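Local coordinates for ribonucleoside-diphosphate reductase (Pseudomonas aeruginosa, PDB 5IM3), which probably reduces ribonucleoside diphosphates to the deoxyribonucleotides needed for DNA synthesis, with an N-terminal ATP cone that binds the allosteric effector dATP, at residues F653-F665 with I761-A773. Numbering follows the deposited sequence.
Sequences FKHRPVGLGIMGF and IRNSNIMAIAPTA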
loop_
_atom_site.group_PDB
_atom_site.type_symbol
_atom_site.label_atom_id
_atom_site.label_comp_id
_atom_site.label_asym_id
_atom_site.label_seq_id
_atom_site.Cartn_x
_atom_site.Cartn_y
_atom_site.Cartn_z
ATOM N N PHE A 653 -53.058 13.803 19.162
ATOM C CA PHE A 653 -54.483 13.738 19.478
ATOM C C PHE A 653 -55.293 13.166 18.322
ATOM O O PHE A 653 -56.291 12.473 18.552
ATOM C CB PHE A 653 -55.017 15.128 19.837
ATOM C CG PHE A 653 -54.623 15.612 21.211
ATOM C CD1 PHE A 653 -53.700 14.922 21.983
ATOM C CD2 PHE A 653 -55.195 16.764 21.737
ATOM C CE1 PHE A 653 -53.351 15.374 23.244
ATOM C CE2 PHE A 653 -54.849 17.220 22.996
ATOM C CZ PHE A 653 -53.926 16.526 23.750
ATOM N N LYS A 654 -54.888 13.443 17.079
ATOM C CA LYS A 654 -55.653 12.984 15.923
ATOM C C LYS A 654 -55.529 11.476 15.741
ATOM O O LYS A 654 -56.527 10.784 15.514
ATOM C CB LYS A 654 -55.177 13.706 14.660
ATOM C CG LYS A 654 -56.088 14.817 14.159
ATOM C CD LYS A 654 -55.379 15.640 13.088
ATOM C CE LYS A 654 -56.332 16.554 12.343
ATOM N NZ LYS A 654 -57.169 15.813 11.356
ATOM N N HIS A 655 -54.304 10.950 15.842
ATOM C CA HIS A 655 -54.003 9.585 15.433
ATOM C C HIS A 655 -53.618 8.664 16.579
ATOM O O HIS A 655 -53.721 7.443 16.426
ATOM C CB HIS A 655 -52.862 9.588 14.404
ATOM C CG HIS A 655 -53.019 10.622 13.335
ATOM N ND1 HIS A 655 -54.123 10.679 12.513
ATOM C CD2 HIS A 655 -52.213 11.643 12.955
ATOM C CE1 HIS A 655 -53.992 11.690 11.672
ATOM N NE2 HIS A 655 -52.841 12.291 11.920
ATOM N N ARG A 656 -53.167 9.211 17.700
ATOM C CA ARG A 656 -52.833 8.435 18.889
ATOM C C ARG A 656 -51.947 7.226 18.585
ATOM O O ARG A 656 -52.292 6.092 18.937
ATOM C CB ARG A 656 -54.098 7.993 19.615
ATOM C CG ARG A 656 -55.113 9.105 19.882
ATOM C CD ARG A 656 -56.161 8.659 20.900
ATOM N NE ARG A 656 -55.558 8.449 22.215
ATOM C CZ ARG A 656 -55.438 9.392 23.145
ATOM N NH1 ARG A 656 -55.896 10.618 22.924
ATOM N NH2 ARG A 656 -54.864 9.110 24.305
ATOM N N PRO A 657 -50.795 7.427 17.949
ATOM C CA PRO A 657 -49.849 6.321 17.799
ATOM C C PRO A 657 -49.062 6.089 19.076
ATOM O O PRO A 657 -48.757 7.015 19.828
ATOM C CB PRO A 657 -48.931 6.796 16.668
ATOM C CG PRO A 657 -48.921 8.275 16.816
ATOM C CD PRO A 657 -50.301 8.656 17.298
ATOM N N VAL A 658 -48.744 4.819 19.318
ATOM C CA VAL A 658 -47.842 4.426 20.387
ATOM C C VAL A 658 -46.831 3.452 19.801
ATOM O O VAL A 658 -46.982 2.966 18.679
ATOM C CB VAL A 658 -48.584 3.800 21.594
ATOM C CG1 VAL A 658 -49.599 4.790 22.169
ATOM C CG2 VAL A 658 -49.269 2.497 21.200
ATOM N N GLY A 659 -45.786 3.177 20.577
ATOM C CA GLY A 659 -44.756 2.248 20.154
ATOM C C GLY A 659 -44.323 1.311 21.263
ATOM O O GLY A 659 -43.417 1.633 22.036
ATOM N N LEU A 660 -44.968 0.151 21.351
ATOM C CA LEU A 660 -44.625 -0.862 22.343
ATOM C C LEU A 660 -43.565 -1.791 21.763
ATOM O O LEU A 660 -43.807 -2.457 20.750
ATOM C CB LEU A 660 -45.865 -1.656 22.758
ATOM C CG LEU A 660 -45.660 -2.764 23.797
ATOM C CD1 LEU A 660 -45.288 -2.182 25.148
ATOM C CD2 LEU A 660 -46.903 -3.628 23.914
ATOM N N GLY A 661 -42.395 -1.836 22.405
ATOM C CA GLY A 661 -41.298 -2.661 21.972
ATOM C C GLY A 661 -41.014 -3.807 22.922
ATOM O O GLY A 661 -41.839 -4.173 23.771
ATOM N N ILE A 662 -39.818 -4.386 22.776
ATOM C CA ILE A 662 -39.377 -5.503 23.601
ATOM C C ILE A 662 -37.917 -5.307 23.986
ATOM O O ILE A 662 -37.163 -4.583 23.330
ATOM C CB ILE A 662 -39.551 -6.861 22.884
ATOM C CG1 ILE A 662 -38.818 -6.852 21.536
ATOM C CG2 ILE A 662 -41.030 -7.173 22.695
ATOM C CD1 ILE A 662 -38.720 -8.217 20.879
ATOM N N MET A 663 -37.523 -5.980 25.066
ATOM C CA MET A 663 -36.127 -6.043 25.475
ATOM C C MET A 663 -35.894 -7.351 26.216
ATOM O O MET A 663 -36.835 -8.054 26.595
ATOM C CB MET A 663 -35.730 -4.835 26.339
ATOM C CG MET A 663 -36.585 -4.617 27.574
ATOM S SD MET A 663 -35.969 -3.248 28.579
ATOM C CE MET A 663 -37.187 -3.211 29.887
ATOM N N GLY A 664 -34.617 -7.674 26.411
ATOM C CA GLY A 664 -34.250 -8.947 26.995
ATOM C C GLY A 664 -34.353 -10.119 26.047
ATOM O O GLY A 664 -34.439 -11.263 26.502
ATOM N N PHE A 665 -34.339 -9.868 24.736
ATOM C CA PHE A 665 -34.500 -10.951 23.768
ATOM C C PHE A 665 -33.339 -11.933 23.849
ATOM O O PHE A 665 -33.542 -13.150 23.918
ATOM C CB PHE A 665 -34.621 -10.378 22.356
ATOM C CG PHE A 665 -34.904 -11.414 21.306
ATOM C CD1 PHE A 665 -36.205 -11.808 21.036
ATOM C CD2 PHE A 665 -33.870 -12.001 20.597
ATOM C CE1 PHE A 665 -36.468 -12.763 20.074
ATOM C CE2 PHE A 665 -34.127 -12.959 19.635
ATOM C CZ PHE A 665 -35.430 -13.338 19.373
ATOM N N ILE A 761 -60.214 0.666 16.805
ATOM C CA ILE A 761 -59.134 0.564 17.775
ATOM C C ILE A 761 -58.734 1.969 18.201
ATOM O O ILE A 761 -59.075 2.966 17.560
ATOM C CB ILE A 761 -57.902 -0.212 17.251
ATOM C CG1 ILE A 761 -57.294 0.464 16.026
ATOM C CG2 ILE A 761 -58.284 -1.642 16.926
ATOM C CD1 ILE A 761 -56.005 -0.195 15.587
ATOM N N ARG A 762 -57.996 2.028 19.305
ATOM C CA ARG A 762 -57.683 3.285 19.965
ATOM C C ARG A 762 -56.440 3.962 19.406
ATOM O O ARG A 762 -56.262 5.165 19.621
ATOM C CB ARG A 762 -57.508 3.033 21.469
ATOM C CG ARG A 762 -57.138 4.245 22.313
ATOM C CD ARG A 762 -58.206 5.322 22.282
ATOM N NE ARG A 762 -57.888 6.400 23.212
ATOM C CZ ARG A 762 -58.593 7.516 23.341
ATOM N NH1 ARG A 762 -59.668 7.714 22.590
ATOM N NH2 ARG A 762 -58.222 8.434 24.222
ATOM N N ASN A 763 -55.588 3.231 18.686
ATOM C CA ASN A 763 -54.274 3.732 18.309
ATOM C C ASN A 763 -53.968 3.384 16.858
ATOM O O ASN A 763 -54.159 2.239 16.437
ATOM C CB ASN A 763 -53.198 3.148 19.229
ATOM C CG ASN A 763 -53.541 3.300 20.697
ATOM O OD1 ASN A 763 -54.033 2.368 21.336
ATOM N ND2 ASN A 763 -53.280 4.481 21.241
ATOM N N SER A 764 -53.478 4.372 16.103
ATOM C CA SER A 764 -53.165 4.156 14.692
ATOM C C SER A 764 -51.970 3.231 14.515
ATOM O O SER A 764 -51.923 2.457 13.552
ATOM C CB SER A 764 -52.894 5.494 14.000
ATOM O OG SER A 764 -51.807 6.170 14.609
ATOM N N ASN A 765 -50.998 3.308 15.417
ATOM C CA ASN A 765 -49.849 2.419 15.430
ATOM C C ASN A 765 -49.640 1.943 16.861
ATOM O O ASN A 765 -49.892 2.684 17.816
ATOM C CB ASN A 765 -48.581 3.118 14.901
ATOM C CG ASN A 765 -48.624 3.362 13.397
ATOM O OD1 ASN A 765 -48.081 2.580 12.615
ATOM N ND2 ASN A 765 -49.264 4.455 12.989
ATOM N N ILE A 766 -49.187 0.695 17.005
ATOM C CA ILE A 766 -49.095 0.036 18.304
ATOM C C ILE A 766 -47.651 -0.278 18.676
ATOM O O ILE A 766 -47.219 -0.022 19.804
ATOM C CB ILE A 766 -49.946 -1.251 18.344
ATOM C CG1 ILE A 766 -51.328 -1.051 17.714
ATOM C CG2 ILE A 766 -50.095 -1.711 19.785
ATOM C CD1 ILE A 766 -52.260 -0.222 18.533
ATOM N N MET A 767 -46.893 -0.858 17.748
ATOM C CA MET A 767 -45.641 -1.526 18.073
ATOM C C MET A 767 -44.459 -0.888 17.359
ATOM O O MET A 767 -44.559 -0.482 16.198
ATOM C CB MET A 767 -45.718 -3.001 17.703
ATOM C CG MET A 767 -46.901 -3.712 18.321
ATOM S SD MET A 767 -47.235 -5.264 17.493
ATOM C CE MET A 767 -45.829 -6.223 18.048
ATOM N N ALA A 768 -43.337 -0.822 18.072
ATOM C CA ALA A 768 -42.065 -0.386 17.513
ATOM C C ALA A 768 -40.973 -0.819 18.477
ATOM O O ALA A 768 -41.111 -0.628 19.689
ATOM C CB ALA A 768 -42.036 1.131 17.305
ATOM N N ILE A 769 -39.905 -1.408 17.948
ATOM C CA ILE A 769 -38.793 -1.889 18.762
ATOM C C ILE A 769 -37.691 -0.840 18.676
ATOM O O ILE A 769 -36.980 -0.740 17.673
ATOM C CB ILE A 769 -38.305 -3.269 18.314
ATOM C CG1 ILE A 769 -39.435 -4.296 18.425
ATOM C CG2 ILE A 769 -37.113 -3.713 19.160
ATOM C CD1 ILE A 769 -39.067 -5.676 17.888
ATOM N N ALA A 770 -37.547 -0.066 19.736
ATOM C CA ALA A 770 -36.564 0.993 19.850
ATOM C C ALA A 770 -35.398 0.546 20.717
ATOM O O ALA A 770 -35.503 -0.439 21.455
ATOM C CB ALA A 770 -37.206 2.242 20.459
ATOM N N PRO A 771 -34.263 1.240 20.652
ATOM C CA PRO A 771 -33.180 0.949 21.598
ATOM C C PRO A 771 -33.659 1.149 23.027
ATOM O O PRO A 771 -34.583 1.920 23.293
ATOM C CB PRO A 771 -32.089 1.957 21.215
ATOM C CG PRO A 771 -32.385 2.308 19.787
ATOM C CD PRO A 771 -33.877 2.277 19.682
ATOM N N THR A 772 -33.023 0.433 23.954
ATOM C CA THR A 772 -33.454 0.396 25.349
ATOM C C THR A 772 -32.255 0.486 26.279
ATOM O O THR A 772 -32.214 -0.168 27.327
ATOM C CB THR A 772 -34.242 -0.877 25.650
ATOM O OG1 THR A 772 -33.378 -2.012 25.513
ATOM C CG2 THR A 772 -35.428 -1.026 24.708
ATOM N N ALA A 773 -31.261 1.294 25.902
ATOM C CA ALA A 773 -30.015 1.380 26.660
ATOM C C ALA A 773 -30.270 1.487 28.162
ATOM O O ALA A 773 -29.879 0.608 28.939
ATOM C CB ALA A 773 -29.201 2.578 26.170
HETATM O O HOH W 1 -37.789 -1.713 22.238
#
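Arg656 and Arg762 overlap their guanidinium groups face to face but offset, the planes 28° apart: Arg762 NH2 lies over the centre of the Arg656 group, 3.1 Å from its CZ, and Arg656 NE over the rim of the Arg762 group. A bend at chi3 (66°) in Arg656 and one at chi2 (62°) in Arg762 bring the two ends together. Both arginines form salt bridges to Asp635 of helix 620-640, and Arg656 forms another to Asp639. Beside them, the Asn763 amide points its ND2 at Arg656 O (3.0 Å), which lies in the amide plane; ND2 also bonds Asp635, while OD1 accepts a hydrogen bond from Ser700 OG. Ser764 grips His655 O, at the end of helix 646-655, twice: its backbone N approaches almost in line with the carbonyl, and OG, 2.9 Å away, comes from above the carbonyl plane. From there residues 765-768 run parallel to strand 659-663 of the ten-stranded alpha-beta barrel, bridged once, Leu660 with Met767; the strand's other edge pairs with strand 600-608. Val658 N donates to Asn765 O (2.9 Å), Leu660 N to Ile766 O (2.7 Å) and Ala768 N to Leu660 O (3.2 Å). Further on, Ile769 CD1 rests against Ile662 CG1 (3.8 Å). Asp635, shared by both guanidinium groups, and Asp639 probably balance the two positive charges, tying the 761-773 loop to helix 620-640 as well as to the barrel strand.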